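Putative fimbrium subunit Fim1C (Bacteroides uniformis, PDB 4K4K) is a putative component of the fimbrium tip, part of surface filaments that mediate cell adhesion and biofilm formation. Local coordinates at residues 14-20 with 131-136; 38-44 with 84-90. All blocks are in the same frame, centred on the assembly; numbering follows the deposited sequence.

Contact 1 (14-20 with 131-136); sequences ALEATSG and PKVAFV
E16 and T18 of 14-20 bond by their backbones to P131, V133 and F135 of 131-136 in a short parallel ladder, with strands 16-18 and 132-134 about 4.8 Å apart and 17° askew. The pairing brings an N-terminal strand into the all-beta fold of the Mfa-like fimbrillins and illustrates a parallel register: E16 and T18 each bond two residues that are two positions apart. E16 N binds P131 O and E16 O receives V133 N; T18 repeats the pattern, its N on V133 O (3.0 Å) and its O receiving F135 N (2.8 Å). On the far side of 14-20, L15, A17 and S19 make backbone bonds to I75, F67 and G65.

The buried face carries A17 and V133, flanked by L15 and F135. With CG of L15 swung opposite its own N (chi1 170°), CD1 crosses the V133 side chain and meets CG2 at 3.5 Å, tighter than usual for two methyls. The F135 ring takes V133 CG1 over one face, near the rim, while A17 CB meets its edge in the ring plane, 3.9 Å from CE2.

E16 and K132 share the outer face. The extended E16 side chain runs alongside P131 and places OE1 3.4 Å from the aliphatic CG of K132; K132 bends at chi3, and its NZ stays 6.2 Å from OE1, too far for a salt bridge. Further along this face, T18 OG1 lies 3.8 Å from A134 CB.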
loop_
_atom_site.group_PDB
_atom_site.type_symbol
_atom_site.label_atom_id
_atom_site.label_comp_id
_atom_site.label_asym_id
_atom_site.label_seq_id
_atom_site.Cartn_x
_atom_site.Cartn_y
_atom_site.Cartn_z
ATOM N N ALA A 14 6.103 -20.265 20.923
ATOM C CA ALA A 14 5.926 -19.722 19.605
ATOM C C ALA A 14 5.560 -18.244 19.658
ATOM O O ALA A 14 4.893 -17.783 20.587
ATOM C CB ALA A 14 4.830 -20.498 18.894
ATOM N N LEU A 15 5.915 -17.526 18.608
ATOM C CA LEU A 15 5.493 -16.142 18.441
ATOM C C LEU A 15 3.950 -16.064 18.387
ATOM O O LEU A 15 3.307 -16.869 17.695
ATOM C CB LEU A 15 6.080 -15.613 17.118
ATOM C CG LEU A 15 5.549 -14.249 16.634
ATOM C CD1 LEU A 15 6.001 -13.118 17.577
ATOM C CD2 LEU A 15 6.032 -13.983 15.213
ATOM N N GLU A 16 3.357 -15.091 19.094
ATOM C CA GLU A 16 1.912 -14.862 19.034
ATOM C C GLU A 16 1.730 -13.515 18.325
ATOM O O GLU A 16 1.813 -12.454 18.961
ATOM C CB GLU A 16 1.265 -14.877 20.422
ATOM C CG GLU A 16 1.366 -16.228 21.123
ATOM C CD GLU A 16 0.828 -16.289 22.543
ATOM O OE1 GLU A 16 0.158 -15.327 22.985
ATOM O OE2 GLU A 16 1.083 -17.316 23.214
ATOM N N ALA A 17 1.523 -13.565 17.012
ATOM C CA ALA A 17 1.453 -12.369 16.184
ATOM C C ALA A 17 0.050 -11.894 15.941
ATOM O O ALA A 17 -0.818 -12.686 15.583
ATOM C CB ALA A 17 2.133 -12.622 14.837
ATOM N N THR A 18 -0.142 -10.565 16.053
ATOM C CA THR A 18 -1.394 -9.855 15.732
ATOM C C THR A 18 -1.058 -8.557 14.983
ATOM O O THR A 18 0.095 -8.138 14.973
ATOM C CB THR A 18 -2.208 -9.534 16.989
ATOM O OG1 THR A 18 -1.400 -8.727 17.865
ATOM C CG2 THR A 18 -2.717 -10.782 17.705
ATOM N N SER A 19 -2.058 -7.936 14.339
ATOM C CA SER A 19 -1.876 -6.659 13.652
ATOM C C SER A 19 -2.386 -5.469 14.519
ATOM O O SER A 19 -2.508 -4.336 14.019
ATOM C CB SER A 19 -2.602 -6.665 12.315
ATOM O OG SER A 19 -3.995 -6.792 12.530
ATOM N N GLY A 20 -2.679 -5.748 15.785
ATOM C CA GLY A 20 -3.182 -4.768 16.742
ATOM C C GLY A 20 -2.175 -3.696 17.106
ATOM O O GLY A 20 -2.133 -2.639 16.474
ATOM N N PRO A 131 5.512 -13.451 24.612
ATOM C CA PRO A 131 5.686 -13.739 23.181
ATOM C C PRO A 131 4.689 -13.019 22.266
ATOM O O PRO A 131 4.601 -13.343 21.078
ATOM C CB PRO A 131 5.455 -15.254 23.135
ATOM C CG PRO A 131 4.391 -15.469 24.190
ATOM C CD PRO A 131 4.789 -14.545 25.304
ATOM N N LYS A 132 3.893 -12.104 22.814
ATOM C CA LYS A 132 2.886 -11.402 21.994
ATOM C C LYS A 132 3.511 -10.213 21.282
ATOM O O LYS A 132 4.123 -9.351 21.923
ATOM C CB LYS A 132 1.690 -10.943 22.849
ATOM C CG LYS A 132 0.980 -12.067 23.606
ATOM C CD LYS A 132 -0.108 -11.507 24.527
ATOM C CE LYS A 132 0.248 -11.430 26.004
ATOM N NZ LYS A 132 -0.573 -10.398 26.700
ATOM N N VAL A 133 3.375 -10.171 19.961
ATOM C CA VAL A 133 3.897 -9.064 19.156
ATOM C C VAL A 133 2.736 -8.497 18.359
ATOM O O VAL A 133 2.125 -9.219 17.555
ATOM C CB VAL A 133 5.085 -9.477 18.231
ATOM C CG1 VAL A 133 5.507 -8.329 17.312
ATOM C CG2 VAL A 133 6.282 -9.992 19.039
ATOM N N ALA A 134 2.449 -7.201 18.558
ATOM C CA ALA A 134 1.398 -6.518 17.818
ATOM C C ALA A 134 2.061 -5.687 16.733
ATOM O O ALA A 134 2.772 -4.726 17.044
ATOM C CB ALA A 134 0.577 -5.648 18.760
ATOM N N PHE A 135 1.948 -6.135 15.477
ATOM C CA PHE A 135 2.539 -5.435 14.347
ATOM C C PHE A 135 1.641 -4.276 13.908
ATOM O O PHE A 135 0.451 -4.471 13.688
ATOM C CB PHE A 135 2.787 -6.398 13.172
ATOM C CG PHE A 135 3.868 -7.425 13.443
ATOM C CD1 PHE A 135 5.218 -7.069 13.410
ATOM C CD2 PHE A 135 3.542 -8.744 13.721
ATOM C CE1 PHE A 135 6.223 -8.031 13.610
ATOM C CE2 PHE A 135 4.551 -9.700 13.974
ATOM C CZ PHE A 135 5.887 -9.337 13.880
ATOM N N VAL A 136 2.203 -3.089 13.774
ATOM C CA VAL A 136 1.449 -1.926 13.305
ATOM C C VAL A 136 1.978 -1.620 11.913
ATOM O O VAL A 136 3.118 -1.192 11.769
ATOM C CB VAL A 136 1.575 -0.728 14.280
ATOM C CG1 VAL A 136 0.879 0.514 13.723
ATOM C CG2 VAL A 136 1.022 -1.089 15.660
#

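Contact 2 (38-44 with 84-90); sequences IGIYMLN and RDFVAYY
An antiparallel strand pair joins 38-44 to 84-90, with G39, Y41 and L43 forming hydrogen-bonded pairs with Y89, V87 and D85. Six backbone bonds result, among them the nearly straight L43 N to D85 O (2.8 Å, 171° at the hydrogen). I40 with A88 and M42 with F86 are the intervening non-hydrogen-bonded pairs.

At G39, the Y89 ring leans over the backbone: chi1 of 73° sets the ring between its own N and carbonyl carbon, and CE1 comes within 3.6 Å of G39 CA. Beyond it, Y89 OH is bonded to N53 and the backbone N of R93. The pair belongs to the beta domain of a fimbrillin-like protein of the transthyretin clan: I40, M42, F86 and A88 share the face packed against strand 132-150, while Y41, L43, V87 and Y89 alternate onto the other, also buried. M42, a selenomethionine, lies beside F86, with CB 3.6 Å from CE2 and SE 4.7 Å from the ring centroid, an oblique Met-aromatic contact.

R84 bends at chi2 and stacks its guanidinium flat against the N44 amide, the planes 6° apart and N44 ND2 3.6 Å from CZ, while NE forms a salt bridge with D49. Without the guanidinium, as with an alanine in its place, D49 is likely to lose its charge partner and the N44 amide the flat group it stacks on. Next to this stack, R84 CB also presses on M42 CG, at 3.5 Å.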
loop_
_atom_site.group_PDB
_atom_site.type_symbol
_atom_site.label_atom_id
_atom_site.label_comp_id
_atom_site.label_asym_id
_atom_site.label_seq_id
_atom_site.Cartn_x
_atom_site.Cartn_y
_atom_site.Cartn_z
ATOM N N ILE A 38 1.661 -12.231 5.419
ATOM C CA ILE A 38 2.772 -11.329 5.747
ATOM C C ILE A 38 4.042 -12.168 5.887
ATOM O O ILE A 38 3.955 -13.373 6.130
ATOM C CB ILE A 38 2.493 -10.484 7.027
ATOM C CG1 ILE A 38 2.340 -11.389 8.284
ATOM C CG2 ILE A 38 1.221 -9.622 6.816
ATOM C CD1 ILE A 38 2.314 -10.637 9.622
ATOM N N GLY A 39 5.187 -11.520 5.751
ATOM C CA GLY A 39 6.482 -12.154 5.974
ATOM C C GLY A 39 7.039 -11.591 7.270
ATOM O O GLY A 39 7.065 -10.374 7.438
ATOM N N ILE A 40 7.445 -12.445 8.206
ATOM C CA ILE A 40 8.001 -11.999 9.497
ATOM C C ILE A 40 9.434 -12.425 9.597
ATOM O O ILE A 40 9.789 -13.555 9.191
ATOM C CB ILE A 40 7.177 -12.572 10.701
ATOM C CG1 ILE A 40 5.652 -12.248 10.555
ATOM C CG2 ILE A 40 7.731 -12.081 12.068
ATOM C CD1 ILE A 40 4.732 -12.732 11.740
ATOM N N TYR A 41 10.239 -11.561 10.228
ATOM C CA TYR A 41 11.631 -11.858 10.587
ATOM C C TYR A 41 11.807 -11.678 12.067
ATOM O O TYR A 41 11.344 -10.666 12.625
ATOM C CB TYR A 41 12.627 -10.914 9.887
ATOM C CG TYR A 41 12.713 -11.061 8.387
ATOM C CD1 TYR A 41 11.665 -10.644 7.567
ATOM C CD2 TYR A 41 13.895 -11.473 7.775
ATOM C CE1 TYR A 41 11.744 -10.753 6.176
ATOM C CE2 TYR A 41 14.007 -11.544 6.383
ATOM C CZ TYR A 41 12.928 -11.178 5.585
ATOM O OH TYR A 41 13.046 -11.254 4.223
HETATM N N MSE A 42 12.519 -12.625 12.686
HETATM C CA MSE A 42 12.968 -12.479 14.071
HETATM C C MSE A 42 14.447 -12.120 13.981
HETATM O O MSE A 42 15.208 -12.845 13.340
HETATM C CB MSE A 42 12.742 -13.755 14.898
HETATM C CG MSE A 42 13.316 -13.627 16.296
HETATM SE SE MSE A 42 12.735 -15.135 17.432
HETATM C CE MSE A 42 13.788 -16.454 16.679
ATOM N N LEU A 43 14.844 -11.016 14.601
ATOM C CA LEU A 43 16.198 -10.471 14.488
ATOM C C LEU A 43 16.952 -10.482 15.788
ATOM O O LEU A 43 16.390 -10.169 16.837
ATOM C CB LEU A 43 16.172 -9.019 13.972
ATOM C CG LEU A 43 15.384 -8.758 12.675
ATOM C CD1 LEU A 43 15.306 -7.251 12.387
ATOM C CD2 LEU A 43 16.043 -9.515 11.475
ATOM N N ASN A 44 18.256 -10.735 15.689
ATOM C CA ASN A 44 19.200 -10.605 16.793
ATOM C C ASN A 44 20.125 -9.500 16.312
ATOM O O ASN A 44 21.035 -9.765 15.532
ATOM C CB ASN A 44 19.914 -11.909 17.084
ATOM C CG ASN A 44 20.673 -11.854 18.396
ATOM O OD1 ASN A 44 20.572 -10.886 19.154
ATOM N ND2 ASN A 44 21.390 -12.911 18.725
ATOM N N ARG A 84 14.717 -10.683 21.342
ATOM C CA ARG A 84 14.809 -10.567 19.898
ATOM C C ARG A 84 13.903 -9.450 19.440
ATOM O O ARG A 84 12.960 -9.078 20.164
ATOM C CB ARG A 84 14.420 -11.892 19.187
ATOM C CG ARG A 84 15.367 -13.077 19.415
ATOM C CD ARG A 84 16.762 -12.847 18.811
ATOM N NE ARG A 84 17.600 -14.041 18.972
ATOM C CZ ARG A 84 18.313 -14.306 20.056
ATOM N NH1 ARG A 84 18.281 -13.481 21.097
ATOM N NH2 ARG A 84 19.001 -15.435 20.144
ATOM N N ASP A 85 14.153 -8.935 18.226
ATOM C CA ASP A 85 13.301 -7.909 17.621
ATOM C C ASP A 85 12.544 -8.513 16.474
ATOM O O ASP A 85 12.943 -9.560 15.962
ATOM C CB ASP A 85 14.149 -6.730 17.133
ATOM C CG ASP A 85 15.101 -6.214 18.191
ATOM O OD1 ASP A 85 14.729 -6.231 19.390
ATOM O OD2 ASP A 85 16.212 -5.796 17.823
ATOM N N PHE A 86 11.448 -7.872 16.064
ATOM C CA PHE A 86 10.593 -8.416 15.020
ATOM C C PHE A 86 10.245 -7.361 14.033
ATOM O O PHE A 86 9.930 -6.235 14.429
ATOM C CB PHE A 86 9.275 -8.996 15.647
ATOM C CG PHE A 86 9.544 -10.248 16.452
ATOM C CD1 PHE A 86 9.975 -10.166 17.776
ATOM C CD2 PHE A 86 9.452 -11.504 15.860
ATOM C CE1 PHE A 86 10.286 -11.320 18.503
ATOM C CE2 PHE A 86 9.769 -12.659 16.578
ATOM C CZ PHE A 86 10.177 -12.567 17.896
ATOM N N VAL A 87 10.243 -7.733 12.758
ATOM C CA VAL A 87 9.803 -6.862 11.669
ATOM C C VAL A 87 8.915 -7.697 10.754
ATOM O O VAL A 87 9.019 -8.925 10.751
ATOM C CB VAL A 87 10.960 -6.178 10.876
ATOM C CG1 VAL A 87 11.770 -5.246 11.765
ATOM C CG2 VAL A 87 11.865 -7.216 10.191
ATOM N N ALA A 88 8.070 -7.032 9.953
ATOM C CA ALA A 88 7.189 -7.727 9.010
ATOM C C ALA A 88 6.860 -6.837 7.850
ATOM O O ALA A 88 7.009 -5.614 7.927
ATOM C CB ALA A 88 5.893 -8.186 9.705
ATOM N N TYR A 89 6.357 -7.449 6.775
ATOM C CA TYR A 89 5.921 -6.692 5.612
ATOM C C TYR A 89 4.734 -7.402 4.978
ATOM O O TYR A 89 4.496 -8.590 5.206
ATOM C CB TYR A 89 7.073 -6.488 4.571
ATOM C CG TYR A 89 7.378 -7.770 3.823
ATOM C CD1 TYR A 89 8.129 -8.784 4.418
ATOM C CD2 TYR A 89 6.820 -8.023 2.562
ATOM C CE1 TYR A 89 8.344 -10.001 3.766
ATOM C CE2 TYR A 89 7.013 -9.244 1.914
ATOM C CZ TYR A 89 7.744 -10.243 2.533
ATOM O OH TYR A 89 7.934 -11.442 1.883
ATOM N N TYR A 90 4.000 -6.657 4.166
ATOM C CA TYR A 90 2.850 -7.145 3.408
ATOM C C TYR A 90 2.963 -6.555 1.999
ATOM O O TYR A 90 3.321 -5.388 1.893
ATOM C CB TYR A 90 1.535 -6.672 4.108
ATOM C CG TYR A 90 0.302 -6.877 3.256
ATOM C CD1 TYR A 90 -0.382 -8.093 3.266
ATOM C CD2 TYR A 90 -0.109 -5.902 2.339
ATOM C CE1 TYR A 90 -1.458 -8.331 2.398
ATOM C CE2 TYR A 90 -1.221 -6.108 1.509
ATOM C CZ TYR A 90 -1.891 -7.325 1.546
ATOM O OH TYR A 90 -2.954 -7.563 0.712
#

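The two contacts show how one fold uses beta pairing differently by position. Contact 2 is largely buried and antiparallel, and its polar groups are concentrated at its R84-N44 end and around its tyrosine hydroxyls; contact 1 is parallel, smaller and only partly buried, with charged and small side chains outward. Their centres lie 10 Å apart, and their facing sides pack on each other: F135 CE2 meets I40 CD1 at 3.8 Å, V133 CG2 meets F86 CD1 at 3.9 Å, and L15 also reaches I40. Strand 118-126 bridges them through the backbone, pairing with both 84-90 and 132-150, while strand 16-18 precedes 37-44 in the chain.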